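Uncharacterized protein (Eubacterium ventriosum, PDB 3FDI) is of unknown function but, as a cytidylate kinase-like member of the P-loop NTPase clan, probably binds a nucleotide and transfers phosphate to a small substrate. Local coordinates at residues I7-G12 against E28-P33; N88-K93 against E99-V104; I176-G181 against T189-K194. All blocks are in the same frame, centred on the assembly; numbering follows the deposited sequence.

Interaction 1 (I7-G12 against E28-P33); sequences IIIAIG and EHYNIP
Ile7, just before strand 8-13, and Ile9 within it send their methyl ends to the ring of Tyr30 near the end of helix 19-30. Ile7 CD1 lies 4.0 Å from Tyr30 CE1, and Ile9 CD1 sits 4.0 Å from Tyr30 CD2, across the ring. Both methyls come from the same side of the ring plane, and each approaches it obliquely. In Ile9, CG1 is anti to the carbonyl carbon (chi1 -57°), which carries CD1 out to the tyrosine. Ile32 adds a looser touch, its CD1 4.3 Å from Ile7 O.

The opposite face of the ring is backed by its neighbour, since His29 ND1 stands 3.6 Å above the Tyr30 ring plane, over its centre. Beyond the apolar portion, Tyr30 OH is hydrogen-bonded to Asp197 OD1, and Ile196 of helix 185-197 packs on Ile7, Ile9 and Tyr30. The chain can turn back toward the sheet because Asn31, with positive phi, is the C-prime residue of a Schellman motif; its bond from Asn31 N to Glu28 O is weak.

This is the closing end of a strand-loop-helix unit of the P-loop fold, in which helix 19-30 returns along the first strand. Between the two segments the cohesion rests on van der Waals contact, while the hydroxyl of Tyr30 is satisfied by the C-terminal helix, tying three elements together.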
# COMPACT_ATOMS: atom_id res chain seq x y z
N ILE B 7 -5.65 31.86 9.83
CA ILE B 7 -5.00 30.58 10.15
C ILE B 7 -5.96 29.41 10.30
O ILE B 7 -6.94 29.46 11.08
CB ILE B 7 -4.12 30.60 11.43
CG1 ILE B 7 -3.39 31.95 11.58
CG2 ILE B 7 -3.09 29.49 11.36
CD1 ILE B 7 -1.99 31.85 12.29
N ILE B 8 -5.68 28.34 9.56
CA ILE B 8 -6.41 27.07 9.68
C ILE B 8 -5.39 25.94 9.94
O ILE B 8 -4.44 25.82 9.19
CB ILE B 8 -7.26 26.78 8.43
CG1 ILE B 8 -8.10 28.01 8.06
CG2 ILE B 8 -8.17 25.64 8.68
CD1 ILE B 8 -8.78 27.93 6.75
N ILE B 9 -5.57 25.16 11.00
CA ILE B 9 -4.68 24.06 11.32
C ILE B 9 -5.43 22.76 11.26
O ILE B 9 -6.42 22.61 11.96
CB ILE B 9 -4.10 24.21 12.69
CG1 ILE B 9 -3.37 25.58 12.80
CG2 ILE B 9 -3.18 23.00 13.00
CD1 ILE B 9 -2.92 25.93 14.27
N ALA B 10 -4.99 21.86 10.38
CA ALA B 10 -5.66 20.57 10.12
C ALA B 10 -4.77 19.51 10.75
O ALA B 10 -3.59 19.39 10.41
CB ALA B 10 -5.81 20.33 8.65
N ILE B 11 -5.31 18.78 11.71
CA ILE B 11 -4.54 17.85 12.48
C ILE B 11 -5.06 16.49 12.22
O ILE B 11 -6.27 16.26 12.36
CB ILE B 11 -4.66 18.13 13.97
CG1 ILE B 11 -3.78 19.31 14.36
CG2 ILE B 11 -4.20 16.91 14.81
CD1 ILE B 11 -4.18 19.89 15.59
N GLY B 12 -4.15 15.60 11.85
CA GLY B 12 -4.38 14.17 11.86
C GLY B 12 -3.56 13.55 12.98
O GLY B 12 -2.71 14.19 13.58
N GLU B 28 -5.97 27.08 21.79
CA GLU B 28 -5.78 28.01 22.88
C GLU B 28 -4.66 29.00 22.60
O GLU B 28 -4.80 30.15 22.94
CB GLU B 28 -5.48 27.26 24.19
CG GLU B 28 -6.72 26.67 24.87
CD GLU B 28 -6.40 25.66 25.96
OE1 GLU B 28 -5.21 25.53 26.35
OE2 GLU B 28 -7.33 24.99 26.42
N HIS B 29 -3.56 28.57 22.00
CA HIS B 29 -2.46 29.52 21.76
C HIS B 29 -2.87 30.61 20.80
O HIS B 29 -2.55 31.78 21.01
CB HIS B 29 -1.22 28.84 21.20
CG HIS B 29 -0.10 29.79 20.91
ND1 HIS B 29 0.12 30.33 19.66
CD2 HIS B 29 0.86 30.29 21.71
CE1 HIS B 29 1.18 31.11 19.70
NE2 HIS B 29 1.65 31.10 20.94
N TYR B 30 -3.58 30.23 19.74
CA TYR B 30 -4.04 31.19 18.77
C TYR B 30 -5.45 31.72 19.07
O TYR B 30 -5.98 32.50 18.30
CB TYR B 30 -4.00 30.55 17.38
CG TYR B 30 -2.61 30.34 16.86
CD1 TYR B 30 -1.81 31.41 16.50
CD2 TYR B 30 -2.10 29.05 16.69
CE1 TYR B 30 -0.51 31.21 15.99
CE2 TYR B 30 -0.82 28.84 16.19
CZ TYR B 30 -0.03 29.91 15.85
OH TYR B 30 1.24 29.67 15.39
N ASN B 31 -6.05 31.29 20.17
CA ASN B 31 -7.40 31.68 20.54
C ASN B 31 -8.40 31.57 19.40
O ASN B 31 -9.07 32.54 19.04
CB ASN B 31 -7.39 33.09 21.11
CG ASN B 31 -8.65 33.45 21.86
OD1 ASN B 31 -9.46 32.59 22.26
ND2 ASN B 31 -8.84 34.74 22.04
N ILE B 32 -8.51 30.36 18.84
CA ILE B 32 -9.48 30.06 17.79
C ILE B 32 -10.26 28.80 18.17
O ILE B 32 -9.85 28.09 19.06
CB ILE B 32 -8.79 29.89 16.43
CG1 ILE B 32 -7.58 28.93 16.55
CG2 ILE B 32 -8.35 31.27 15.93
CD1 ILE B 32 -6.90 28.53 15.24
N PRO B 33 -11.38 28.53 17.50
CA PRO B 33 -12.14 27.33 17.81
C PRO B 33 -11.43 26.03 17.43
O PRO B 33 -10.62 26.00 16.48
CB PRO B 33 -13.39 27.45 16.95
CG PRO B 33 -13.31 28.75 16.26
CD PRO B 33 -12.00 29.35 16.46

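Interaction 2 (N88-K93 against E99-V104); sequences NFIRKK and ESFVIV
Glu99 N donates to Lys93 O over 3.0 Å, closing the turn between helix 81-95 and strand 101-104, the axes of segment 88-93 and the strand running nearly antiparallel at 159° and approaching to 11.2 Å. This is an alpha-beta connection of the three-layer P-loop fold: the helix passes over one face of the parallel sheet and the chain then enters the sheet as the strand beside 8-13. The bond is fairly straight, with an N-H...O angle of 156°.

Above the turn, Lys93 and Glu99 lie side by side and point the same way. Their contact is made by the shaft of the lysine rather than by its charge: Glu99 OE1 comes within 3.2 Å of Lys93 CD, whereas Lys93 NZ remains 4.1 Å from the same oxygen, beyond salt-bridge range. The ammonium instead pairs with Glu97. The first torsion of Lys93 sets CG anti to the carbonyl carbon, over the face of Phe89 and offset toward the rim; the bend at chi2 then turns CD toward Glu99 OE1.

Deeper in, Phe101 holds its CG between the backbone N and the carbonyl carbon (chi1 57°), sending the ring under the helix. There CE2 approaches Lys93 CB at 3.9 Å and CZ reaches Ile90 O at the same distance, both obliquely to the ring. Tyr35 meets the rings of both Phe89 and Phe101, its OH making a weak hydrogen bond with Glu99 OE1, and Leu40 of helix 37-43 touches Ile90 and Ile103. On the side of the helix turned from the strand, Arg91 NE and NH2 both grip Asn88 OD1, which lies in the guanidinium plane. At the inner end of the contact, Ile90 CD1 meets Ile103 CG1 at 3.9 Å.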
# COMPACT_ATOMS: atom_id res chain seq x y z
N ASN B 88 -18.52 20.39 3.45
CA ASN B 88 -18.98 21.68 3.06
C ASN B 88 -18.95 22.72 4.20
O ASN B 88 -18.58 23.89 3.94
CB ASN B 88 -20.33 21.58 2.45
CG ASN B 88 -20.67 22.78 1.64
OD1 ASN B 88 -19.79 23.36 0.96
ND2 ASN B 88 -21.92 23.22 1.73
N PHE B 89 -19.30 22.32 5.43
CA PHE B 89 -19.12 23.17 6.62
C PHE B 89 -17.71 23.68 6.69
O PHE B 89 -17.49 24.85 6.90
CB PHE B 89 -19.46 22.42 7.93
CG PHE B 89 -19.24 23.22 9.20
CD1 PHE B 89 -20.28 23.90 9.81
CD2 PHE B 89 -18.01 23.24 9.81
CE1 PHE B 89 -20.07 24.64 10.99
CE2 PHE B 89 -17.79 23.96 10.97
CZ PHE B 89 -18.80 24.67 11.55
N ILE B 90 -16.76 22.79 6.54
CA ILE B 90 -15.36 23.09 6.68
C ILE B 90 -14.89 24.01 5.60
O ILE B 90 -14.14 24.94 5.86
CB ILE B 90 -14.57 21.79 6.66
CG1 ILE B 90 -14.81 21.05 7.98
CG2 ILE B 90 -13.09 22.04 6.52
CD1 ILE B 90 -14.06 19.69 8.10
N ARG B 91 -15.34 23.73 4.38
CA ARG B 91 -14.99 24.51 3.21
C ARG B 91 -15.57 25.93 3.32
O ARG B 91 -14.87 26.90 3.06
CB ARG B 91 -15.50 23.79 1.96
CG ARG B 91 -15.10 24.41 0.61
CD ARG B 91 -16.06 24.00 -0.54
NE ARG B 91 -17.42 24.46 -0.26
CZ ARG B 91 -17.90 25.68 -0.49
NH1 ARG B 91 -17.16 26.64 -1.05
NH2 ARG B 91 -19.14 25.95 -0.12
N LYS B 92 -16.83 26.05 3.70
CA LYS B 92 -17.46 27.37 3.86
C LYS B 92 -16.80 28.18 4.95
O LYS B 92 -16.53 29.35 4.74
CB LYS B 92 -18.96 27.24 4.17
CG LYS B 92 -19.82 26.96 2.95
CD LYS B 92 -21.33 26.91 3.31
CE LYS B 92 -22.20 26.59 2.07
NZ LYS B 92 -23.68 26.81 2.26
N LYS B 93 -16.57 27.58 6.11
CA LYS B 93 -15.94 28.29 7.20
C LYS B 93 -14.54 28.75 6.78
O LYS B 93 -14.15 29.89 7.07
CB LYS B 93 -15.88 27.45 8.48
CG LYS B 93 -17.21 27.21 9.17
CD LYS B 93 -17.88 28.51 9.64
CE LYS B 93 -18.81 28.26 10.81
NZ LYS B 93 -19.65 29.42 11.23
N GLU B 99 -12.87 32.20 8.40
CA GLU B 99 -12.64 31.98 9.81
C GLU B 99 -11.32 31.24 10.05
O GLU B 99 -10.87 30.44 9.21
CB GLU B 99 -13.80 31.18 10.38
CG GLU B 99 -13.69 30.96 11.86
CD GLU B 99 -14.87 30.23 12.46
OE1 GLU B 99 -15.60 29.52 11.72
OE2 GLU B 99 -15.05 30.36 13.69
N SER B 100 -10.73 31.50 11.21
CA SER B 100 -9.60 30.75 11.68
C SER B 100 -10.06 29.66 12.64
O SER B 100 -10.96 29.90 13.46
CB SER B 100 -8.66 31.66 12.39
OG SER B 100 -8.15 32.62 11.47
N PHE B 101 -9.45 28.48 12.53
CA PHE B 101 -9.81 27.34 13.38
C PHE B 101 -8.82 26.20 13.28
O PHE B 101 -7.97 26.17 12.40
CB PHE B 101 -11.26 26.80 13.08
CG PHE B 101 -11.48 26.38 11.65
CD1 PHE B 101 -11.26 25.05 11.24
CD2 PHE B 101 -11.89 27.30 10.70
CE1 PHE B 101 -11.47 24.66 9.92
CE2 PHE B 101 -12.09 26.92 9.36
CZ PHE B 101 -11.88 25.60 8.97
N VAL B 102 -8.97 25.29 14.24
CA VAL B 102 -8.28 24.02 14.27
C VAL B 102 -9.34 22.97 13.96
O VAL B 102 -10.46 23.02 14.48
CB VAL B 102 -7.66 23.73 15.65
CG1 VAL B 102 -7.00 22.37 15.64
CG2 VAL B 102 -6.64 24.82 16.06
N ILE B 103 -8.99 22.03 13.09
CA ILE B 103 -9.89 20.95 12.77
C ILE B 103 -9.09 19.64 12.86
O ILE B 103 -8.02 19.51 12.28
CB ILE B 103 -10.61 21.18 11.40
CG1 ILE B 103 -11.56 20.02 11.03
CG2 ILE B 103 -9.64 21.43 10.29
CD1 ILE B 103 -12.68 19.81 11.95
N VAL B 104 -9.62 18.70 13.62
CA VAL B 104 -9.02 17.39 13.76
C VAL B 104 -9.73 16.46 12.79
O VAL B 104 -10.97 16.41 12.77
CB VAL B 104 -9.21 16.88 15.19
CG1 VAL B 104 -8.76 15.42 15.29
CG2 VAL B 104 -8.44 17.79 16.19

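Interaction 3 (I176-G181 against T189-K194); sequences ICIKIG and TDMIIK
Ile176 and Ile178 of strand 176-180, the outermost strand within this chain, pack against Met191 and Ile192 of helix 185-197, the final beta-alpha unit of this P-loop fold. Strand and helix run nearly antiparallel, at 166°, with their axes 9.8 Å apart at closest approach, so the helix turns back along the strand that it follows in sequence.

The interactions between strand and helix are apolar and are made chiefly by methyl ends. The CD1 of Ile176 points into the backbone of the helix, 4.0 Å from Ile192 CA, and also touches the CG1 of that residue. Both strand isoleucines place CG1 anti to their own carbonyl carbon (for Ile178, chi1 -54°), and their second torsions are extended, so that both CD1 atoms meet Ile192 CG1, while Ile178 also reaches Met191. Met191, present as selenomethionine from labelling, contributes its CB to the contact, and its side chain also packs on Tyr195 of the second subunit.

The polar links lie in the backbone and at the boundary with the second subunit. Ile176 and Ile178 bond through their main chains to strand 118-125, which secures this strand in the sheet. On its other edge, Cys177 pairs in an antiparallel ladder with a strand of the second subunit, so the sheet continues across the interface; there Lys179 NZ bonds to Arg172 O, and the carbonyl oxygen of Lys179 accepts from Tyr195 OH, both partners belonging to that second subunit.

Ile178 CD1 touches two consecutive helix residues at once, with Met191 CB 4.0 Å away and Ile192 CG1 at 3.9 Å.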
# COMPACT_ATOMS: atom_id res chain seq x y z
N ILE B 176 3.77 18.92 8.36
CA ILE B 176 4.56 18.47 9.50
C ILE B 176 4.06 17.15 10.06
O ILE B 176 2.88 16.96 10.15
CB ILE B 176 4.43 19.42 10.68
CG1 ILE B 176 4.49 20.86 10.25
CG2 ILE B 176 5.54 19.16 11.66
CD1 ILE B 176 4.12 21.82 11.35
N CYS B 177 4.95 16.28 10.51
CA CYS B 177 4.61 15.11 11.31
C CYS B 177 5.53 15.11 12.47
O CYS B 177 6.74 15.33 12.27
CB CYS B 177 4.88 13.85 10.54
SG CYS B 177 3.93 13.73 8.98
N ILE B 178 5.01 14.84 13.67
CA ILE B 178 5.82 14.85 14.88
C ILE B 178 5.46 13.64 15.74
O ILE B 178 4.25 13.40 16.02
CB ILE B 178 5.63 16.15 15.67
CG1 ILE B 178 5.91 17.35 14.75
CG2 ILE B 178 6.63 16.21 16.80
CD1 ILE B 178 5.60 18.71 15.39
N LYS B 179 6.46 12.84 16.08
CA LYS B 179 6.25 11.63 16.92
C LYS B 179 6.45 12.01 18.36
O LYS B 179 7.52 12.52 18.72
CB LYS B 179 7.23 10.49 16.57
CG LYS B 179 7.02 9.18 17.37
CD LYS B 179 7.93 8.06 16.85
CE LYS B 179 7.55 7.61 15.40
NZ LYS B 179 8.48 6.57 14.87
N ILE B 180 5.42 11.77 19.15
CA ILE B 180 5.42 12.08 20.56
C ILE B 180 5.89 10.86 21.31
O ILE B 180 5.38 9.79 21.14
CB ILE B 180 4.04 12.54 20.98
CG1 ILE B 180 3.74 13.87 20.31
CG2 ILE B 180 3.98 12.69 22.44
CD1 ILE B 180 2.68 14.65 20.92
N GLY B 181 6.92 11.04 22.10
CA GLY B 181 7.65 9.96 22.71
C GLY B 181 8.94 10.56 23.23
O GLY B 181 8.98 11.00 24.36
N THR B 189 3.64 20.92 20.14
CA THR B 189 2.80 22.09 19.93
C THR B 189 3.68 23.29 19.54
O THR B 189 3.36 24.02 18.57
CB THR B 189 1.96 22.36 21.19
OG1 THR B 189 1.19 21.19 21.49
CG2 THR B 189 1.04 23.54 21.01
N ASP B 190 4.80 23.48 20.25
CA ASP B 190 5.70 24.64 20.01
C ASP B 190 6.31 24.58 18.63
O ASP B 190 6.50 25.62 17.99
CB ASP B 190 6.85 24.74 21.03
CG ASP B 190 6.38 25.19 22.45
OD1 ASP B 190 5.24 25.70 22.68
OD2 ASP B 190 7.19 25.02 23.39
N MSE B 191 6.63 23.38 18.18
CA MSE B 191 7.25 23.23 16.91
C MSE B 191 6.26 23.54 15.78
O MSE B 191 6.68 24.00 14.71
CB MSE B 191 7.74 21.81 16.74
CG MSE B 191 8.85 21.43 17.71
SE MSE B 191 9.22 19.53 17.64
CE MSE B 191 9.81 19.44 15.80
N ILE B 192 4.96 23.26 16.01
CA ILE B 192 3.93 23.53 15.00
C ILE B 192 3.73 25.03 14.92
O ILE B 192 3.59 25.59 13.83
CB ILE B 192 2.57 22.80 15.32
CG1 ILE B 192 2.74 21.29 15.12
CG2 ILE B 192 1.42 23.34 14.42
CD1 ILE B 192 1.64 20.42 15.73
N ILE B 193 3.79 25.68 16.08
CA ILE B 193 3.62 27.13 16.16
C ILE B 193 4.79 27.86 15.44
O ILE B 193 4.62 28.88 14.74
CB ILE B 193 3.57 27.59 17.63
CG1 ILE B 193 2.29 27.12 18.32
CG2 ILE B 193 3.76 29.12 17.73
CD1 ILE B 193 2.43 27.15 19.81
N LYS B 194 5.99 27.34 15.63
CA LYS B 194 7.16 27.86 14.93
C LYS B 194 7.01 27.70 13.43
O LYS B 194 7.25 28.64 12.67
CB LYS B 194 8.41 27.12 15.42
CG LYS B 194 9.77 27.54 14.79
CD LYS B 194 10.91 26.85 15.56
CE LYS B 194 12.24 27.58 15.56
NZ LYS B 194 12.29 28.88 16.28

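The three contacts follow one another along the chain and all rest on the same five-stranded parallel sheet. Interactions 1 and 2, with centres 10 Å apart, lie on opposite faces of the sheet, at its neighbouring strands 8-13 and 101-104: Ile9 O to Ile103 N and Ile11 N to Ile103 O are probable hydrogen bonds between them. Interactions 1 and 3 lie 13 Å apart, and their helices 19-30 and 185-197 pack on one face, where Ile193 touches Tyr30 and His29. Interactions 2 and 3 are separated by 21 Å between centres and do not touch. Together they sandwich the sheet between helical layers, from its inner strands to the outermost strand of the chain, which pairs with the second subunit.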